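Local atomic coordinates of protocadherin gamma-B3 (Homo sapiens, PDB entry 5K8R), a protein that probably mediates calcium-dependent cell-cell adhesion through its extracellular cadherin repeats and may help establish and maintain specific neuronal connections in the brain. Residues Lys233-Asp238 and Ile247-Ile252; Gly288-Asp293 and Thr298-Val303. One frame throughout, in Å; residues are numbered along the deposited sequence.

Interaction 1. Residues Lys233-Asp238 and Ile247-Ile252; sequences KVMAID and IIYAFI. With CA (calcium ion), chain H.
Tyr249 reaches across from one sheet to the other and sets its hydroxyl against the backbone of Ala236. The amide N of Ala236 donates a hydrogen bond to Tyr249 OH at 2.7 Å, bent to 139° at the hydrogen, and it does so at the edge of the ring, in its plane. This main-chain bond ties down the far end of a buried side chain and gives its one polar atom a partner. Tyr249 carries CG anti to its carbonyl carbon (chi1 -53°), which sends the ring across toward 233-238. Along the way Val234 slides past it in the opposite direction: CG2 of Val234 lies 4.2 Å from the centroid of the Tyr249 ring, an off-centre CH-pi contact. The methyl of Ala236 fills in beside the phenol, its CB 3.5 Å from Tyr249 CE1. Ile247, two residues back on the same segment as Tyr249, lays CG2 over one face of the ring, toward the rim, and extends its other branch to the opposing strand. There CD1 of Ile247 comes 3.7 Å from Ala236 CB and 3.8 Å from Asp238 CB, so one methyl packs against both the buried alanine and the stem of a calcium ligand. Asp238 itself grips a calcium ion with both carboxylate oxygens, OD1 at 2.5 Å and OD2 at 2.4 Å; Asn206, Asn208, Asp240, Asn244 and Asp293 complete the site. The whole is the face-to-face packing of a cadherin repeat, a Greek-key beta sandwich, at the end of the third repeat that meets the second across the interdomain calcium sites.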
loop_
_atom_site.group_PDB
_atom_site.type_symbol
_atom_site.label_atom_id
_atom_site.label_comp_id
_atom_site.label_asym_id
_atom_site.label_seq_id
_atom_site.Cartn_x
_atom_site.Cartn_y
_atom_site.Cartn_z
ATOM N N LYS A 233 -20.963 21.242 3.569
ATOM C CA LYS A 233 -20.327 19.931 3.480
ATOM C C LYS A 233 -19.333 19.947 2.331
ATOM O O LYS A 233 -19.735 20.065 1.171
ATOM C CB LYS A 233 -21.362 18.822 3.274
ATOM C CG LYS A 233 -20.746 17.438 3.144
ATOM C CD LYS A 233 -21.806 16.383 2.878
ATOM C CE LYS A 233 -21.189 15.006 2.665
ATOM N NZ LYS A 233 -22.230 13.981 2.367
ATOM N N VAL A 234 -18.046 19.826 2.649
ATOM C CA VAL A 234 -17.034 19.741 1.607
ATOM C C VAL A 234 -17.020 18.334 1.018
ATOM O O VAL A 234 -17.582 17.385 1.571
ATOM C CB VAL A 234 -15.649 20.138 2.143
ATOM C CG1 VAL A 234 -15.714 21.503 2.818
ATOM C CG2 VAL A 234 -15.122 19.084 3.099
ATOM N N MET A 235 -16.368 18.204 -0.134
ATOM C CA MET A 235 -16.345 16.939 -0.854
ATOM C C MET A 235 -15.062 16.844 -1.663
ATOM O O MET A 235 -14.714 17.777 -2.393
ATOM C CB MET A 235 -17.564 16.807 -1.776
ATOM C CG MET A 235 -17.604 15.509 -2.578
ATOM S SD MET A 235 -17.920 14.060 -1.553
ATOM C CE MET A 235 -17.996 12.786 -2.807
ATOM N N ALA A 236 -14.372 15.714 -1.530
ATOM C CA ALA A 236 -13.170 15.416 -2.295
ATOM C C ALA A 236 -13.337 14.059 -2.962
ATOM O O ALA A 236 -13.880 13.127 -2.363
ATOM C CB ALA A 236 -11.917 15.416 -1.408
ATOM N N ILE A 237 -12.871 13.955 -4.205
ATOM C CA ILE A 237 -13.015 12.748 -5.010
ATOM C C ILE A 237 -11.630 12.175 -5.275
ATOM O O ILE A 237 -10.706 12.913 -5.638
ATOM C CB ILE A 237 -13.752 13.035 -6.332
ATOM C CG1 ILE A 237 -15.123 13.653 -6.052
ATOM C CG2 ILE A 237 -13.894 11.764 -7.157
ATOM C CD1 ILE A 237 -15.904 13.997 -7.300
ATOM N N ASP A 238 -11.488 10.862 -5.092
ATOM C CA ASP A 238 -10.236 10.158 -5.344
ATOM C C ASP A 238 -10.529 8.988 -6.269
ATOM O O ASP A 238 -11.303 8.093 -5.912
ATOM C CB ASP A 238 -9.600 9.677 -4.036
ATOM C CG ASP A 238 -8.115 9.403 -4.172
ATOM O OD1 ASP A 238 -7.702 8.813 -5.193
ATOM O OD2 ASP A 238 -7.358 9.781 -3.253
ATOM N N ILE A 247 -10.518 9.196 2.205
ATOM C CA ILE A 247 -10.158 10.600 2.371
ATOM C C ILE A 247 -10.540 11.051 3.773
ATOM O O ILE A 247 -11.663 10.800 4.230
ATOM C CB ILE A 247 -10.839 11.479 1.307
ATOM C CG1 ILE A 247 -10.338 11.104 -0.088
ATOM C CG2 ILE A 247 -10.597 12.953 1.593
ATOM C CD1 ILE A 247 -11.025 11.853 -1.204
ATOM N N ILE A 248 -9.623 11.775 4.412
ATOM C CA ILE A 248 -9.828 12.343 5.741
ATOM C C ILE A 248 -9.695 13.869 5.654
ATOM O O ILE A 248 -8.662 14.385 5.229
ATOM C CB ILE A 248 -8.809 11.798 6.757
ATOM C CG1 ILE A 248 -7.385 12.159 6.330
ATOM C CG2 ILE A 248 -8.959 10.292 6.906
ATOM C CD1 ILE A 248 -6.336 11.851 7.378
ATOM N N TYR A 249 -10.746 14.582 6.052
ATOM C CA TYR A 249 -10.779 16.035 6.009
ATOM C C TYR A 249 -10.412 16.602 7.374
ATOM O O TYR A 249 -10.708 16.005 8.412
ATOM C CB TYR A 249 -12.164 16.543 5.599
ATOM C CG TYR A 249 -12.702 15.946 4.320
ATOM C CD1 TYR A 249 -12.456 16.546 3.093
ATOM C CD2 TYR A 249 -13.466 14.786 4.340
ATOM C CE1 TYR A 249 -12.951 16.006 1.921
ATOM C CE2 TYR A 249 -13.966 14.238 3.173
ATOM C CZ TYR A 249 -13.705 14.852 1.967
ATOM O OH TYR A 249 -14.200 14.311 0.803
ATOM N N ALA A 250 -9.772 17.769 7.366
ATOM C CA ALA A 250 -9.383 18.406 8.616
ATOM C C ALA A 250 -9.172 19.893 8.384
ATOM O O ALA A 250 -8.862 20.323 7.271
ATOM C CB ALA A 250 -8.113 17.775 9.197
ATOM N N PHE A 251 -9.349 20.671 9.447
ATOM C CA PHE A 251 -9.028 22.089 9.409
ATOM C C PHE A 251 -7.519 22.290 9.491
ATOM O O PHE A 251 -6.791 21.465 10.050
ATOM C CB PHE A 251 -9.711 22.829 10.560
ATOM C CG PHE A 251 -11.195 22.991 10.388
ATOM C CD1 PHE A 251 -11.754 23.103 9.126
ATOM C CD2 PHE A 251 -12.030 23.037 11.491
ATOM C CE1 PHE A 251 -13.118 23.259 8.969
ATOM C CE2 PHE A 251 -13.395 23.190 11.341
ATOM C CZ PHE A 251 -13.939 23.302 10.077
ATOM N N ILE A 252 -7.049 23.398 8.918
ATOM C CA ILE A 252 -5.643 23.774 8.992
ATOM C C ILE A 252 -5.543 25.247 9.363
ATOM O O ILE A 252 -6.422 26.051 9.038
ATOM C CB ILE A 252 -4.888 23.498 7.672
ATOM C CG1 ILE A 252 -5.511 24.289 6.520
ATOM C CG2 ILE A 252 -4.869 22.008 7.362
ATOM C CD1 ILE A 252 -4.764 24.154 5.217
HETATM CA CA CA H . -5.478 8.547 -4.122
#

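Interaction 2. Residues Gly288-Asp293 and Thr298-Val303; sequences GVEAKD and TAYCKV. With CA (calcium ion), chain H.
Thr298 opens the strand beside Lys292, its CG2 lying 3.8 Å from Lys292 CG with the two side chains pointing the same way. Carboxylate oxygen OE2 of Glu290 touches the same methyl as the Glu290 and Thr298 side chains cross at an angle. Ala299 then pairs with Ala291 through two backbone hydrogen bonds, Ala299 N to Ala291 O and Ala291 N to Ala299 O, each 2.9 Å; their small methyls face the sandwich interior, against Phe212. Tyr300 returns to the face of Thr298 and runs alongside Glu290. Because Glu290 holds CG anti to its backbone N (chi1 173°) and stays extended, its CG comes 3.5 Å from Tyr300 CE2, and carboxylate and ring planes differ by just 16°. On this face Tyr300 also packs on Ala123 of the second subunit. Cys301 makes the next hydrogen-bonded pair, with Val289: Val289 N to Cys301 O is nearly straight at 171°, and Cys301 N returns a bond to Val289 O. Inside, Cys301 SG sits 3.7 Å from Val289 CB. Val303 continues this buried side, CG2 meeting Val289 CG2 at 3.9 Å. Just past the paired residues, Asp293 OD2 binds a calcium ion at 2.7 Å. This is an antiparallel beta hairpin of a cadherin repeat, with an interdomain calcium ligand where its first strand ends.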
loop_
_atom_site.group_PDB
_atom_site.type_symbol
_atom_site.label_atom_id
_atom_site.label_comp_id
_atom_site.label_asym_id
_atom_site.label_seq_id
_atom_site.Cartn_x
_atom_site.Cartn_y
_atom_site.Cartn_z
ATOM N N GLY A 288 -9.022 27.142 6.214
ATOM C CA GLY A 288 -8.409 26.220 5.273
ATOM C C GLY A 288 -8.758 24.777 5.608
ATOM O O GLY A 288 -8.761 24.374 6.771
ATOM N N VAL A 289 -9.041 23.999 4.566
ATOM C CA VAL A 289 -9.455 22.608 4.703
ATOM C C VAL A 289 -8.494 21.731 3.911
ATOM O O VAL A 289 -8.173 22.036 2.755
ATOM C CB VAL A 289 -10.906 22.398 4.231
ATOM C CG1 VAL A 289 -11.270 20.921 4.266
ATOM C CG2 VAL A 289 -11.863 23.204 5.096
ATOM N N GLU A 290 -8.043 20.646 4.536
ATOM C CA GLU A 290 -7.122 19.689 3.943
ATOM C C GLU A 290 -7.796 18.329 3.822
ATOM O O GLU A 290 -8.512 17.897 4.732
ATOM C CB GLU A 290 -5.845 19.560 4.784
ATOM C CG GLU A 290 -4.900 18.455 4.334
ATOM C CD GLU A 290 -3.836 18.143 5.366
ATOM O OE1 GLU A 290 -4.039 18.477 6.553
ATOM O OE2 GLU A 290 -2.794 17.566 4.993
ATOM N N ALA A 291 -7.561 17.662 2.694
ATOM C CA ALA A 291 -8.033 16.307 2.451
ATOM C C ALA A 291 -6.839 15.415 2.145
ATOM O O ALA A 291 -6.024 15.741 1.274
ATOM C CB ALA A 291 -9.035 16.265 1.295
ATOM N N LYS A 292 -6.735 14.299 2.864
ATOM C CA LYS A 292 -5.644 13.352 2.689
ATOM C C LYS A 292 -6.196 11.978 2.336
ATOM O O LYS A 292 -7.340 11.650 2.662
ATOM C CB LYS A 292 -4.783 13.249 3.955
ATOM C CG LYS A 292 -4.075 14.535 4.343
ATOM C CD LYS A 292 -3.354 14.381 5.673
ATOM C CE LYS A 292 -2.368 13.223 5.638
ATOM N NZ LYS A 292 -1.692 13.032 6.952
ATOM N N ASP A 293 -5.375 11.175 1.666
ATOM C CA ASP A 293 -5.730 9.801 1.348
ATOM C C ASP A 293 -4.792 8.841 2.080
ATOM O O ASP A 293 -4.008 9.243 2.950
ATOM C CB ASP A 293 -5.721 9.577 -0.171
ATOM C CG ASP A 293 -4.379 9.891 -0.814
ATOM O OD1 ASP A 293 -3.403 10.174 -0.088
ATOM O OD2 ASP A 293 -4.302 9.841 -2.061
ATOM N N THR A 298 -2.289 15.026 -0.688
ATOM C CA THR A 298 -3.016 16.096 -0.024
ATOM C C THR A 298 -3.690 17.009 -1.039
ATOM O O THR A 298 -3.219 17.173 -2.169
ATOM C CB THR A 298 -2.085 16.923 0.871
ATOM O OG1 THR A 298 -0.982 17.408 0.095
ATOM C CG2 THR A 298 -1.560 16.076 2.020
ATOM N N ALA A 299 -4.808 17.596 -0.616
ATOM C CA ALA A 299 -5.497 18.633 -1.369
ATOM C C ALA A 299 -5.984 19.686 -0.387
ATOM O O ALA A 299 -6.267 19.384 0.775
ATOM C CB ALA A 299 -6.672 18.073 -2.179
ATOM N N TYR A 300 -6.075 20.929 -0.855
ATOM C CA TYR A 300 -6.398 22.043 0.027
ATOM C C TYR A 300 -7.433 22.945 -0.624
ATOM O O TYR A 300 -7.295 23.313 -1.794
ATOM C CB TYR A 300 -5.139 22.846 0.377
ATOM C CG TYR A 300 -4.091 22.035 1.108
ATOM C CD1 TYR A 300 -3.140 21.302 0.410
ATOM C CD2 TYR A 300 -4.058 21.999 2.496
ATOM C CE1 TYR A 300 -2.184 20.556 1.073
ATOM C CE2 TYR A 300 -3.104 21.257 3.168
ATOM C CZ TYR A 300 -2.170 20.537 2.452
ATOM O OH TYR A 300 -1.219 19.797 3.116
ATOM N N CYS A 301 -8.467 23.296 0.141
ATOM C CA CYS A 301 -9.485 24.240 -0.294
ATOM C C CYS A 301 -9.760 25.210 0.848
ATOM O O CYS A 301 -9.125 25.152 1.906
ATOM C CB CYS A 301 -10.766 23.522 -0.735
ATOM S SG CYS A 301 -11.708 22.775 0.615
ATOM N N LYS A 302 -10.716 26.109 0.636
ATOM C CA LYS A 302 -11.076 27.102 1.635
ATOM C C LYS A 302 -12.582 27.097 1.854
ATOM O O LYS A 302 -13.359 26.654 1.005
ATOM C CB LYS A 302 -10.604 28.507 1.233
ATOM C CG LYS A 302 -9.092 28.670 1.224
ATOM C CD LYS A 302 -8.688 30.117 0.994
ATOM C CE LYS A 302 -7.176 30.281 1.039
ATOM N NZ LYS A 302 -6.765 31.704 0.875
ATOM N N VAL A 303 -12.981 27.597 3.021
ATOM C CA VAL A 303 -14.377 27.674 3.430
ATOM C C VAL A 303 -14.613 29.060 4.015
ATOM O O VAL A 303 -13.908 29.471 4.943
ATOM C CB VAL A 303 -14.737 26.585 4.456
ATOM C CG1 VAL A 303 -16.008 26.954 5.200
ATOM C CG2 VAL A 303 -14.892 25.237 3.768
HETATM CA CA CA H . -5.478 8.547 -4.122
#

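In the fold
From the N terminus, 233-238 runs first, and an eight-residue loop free of helix and strand leads to 247-252, where interaction 1 closes. The chain then passes through helix 256-259 and strands 262-264 and 270-273 before interaction 2 opens at 288-293, closing after only four residues at 298-303. The contacts follow in series, neither nested nor crossed, yet their centres lie about 6 Å apart. Strand 248-252 joins them: it is the edge neighbour of 284-292, with probable backbone hydrogen bonds from Ile248 N to Lys292 O and between Ala250 O and Glu290 N. Interaction 1 thus spans the two sheets, interaction 2 lies within one, and Asp238 and Asp293 share one calcium ion.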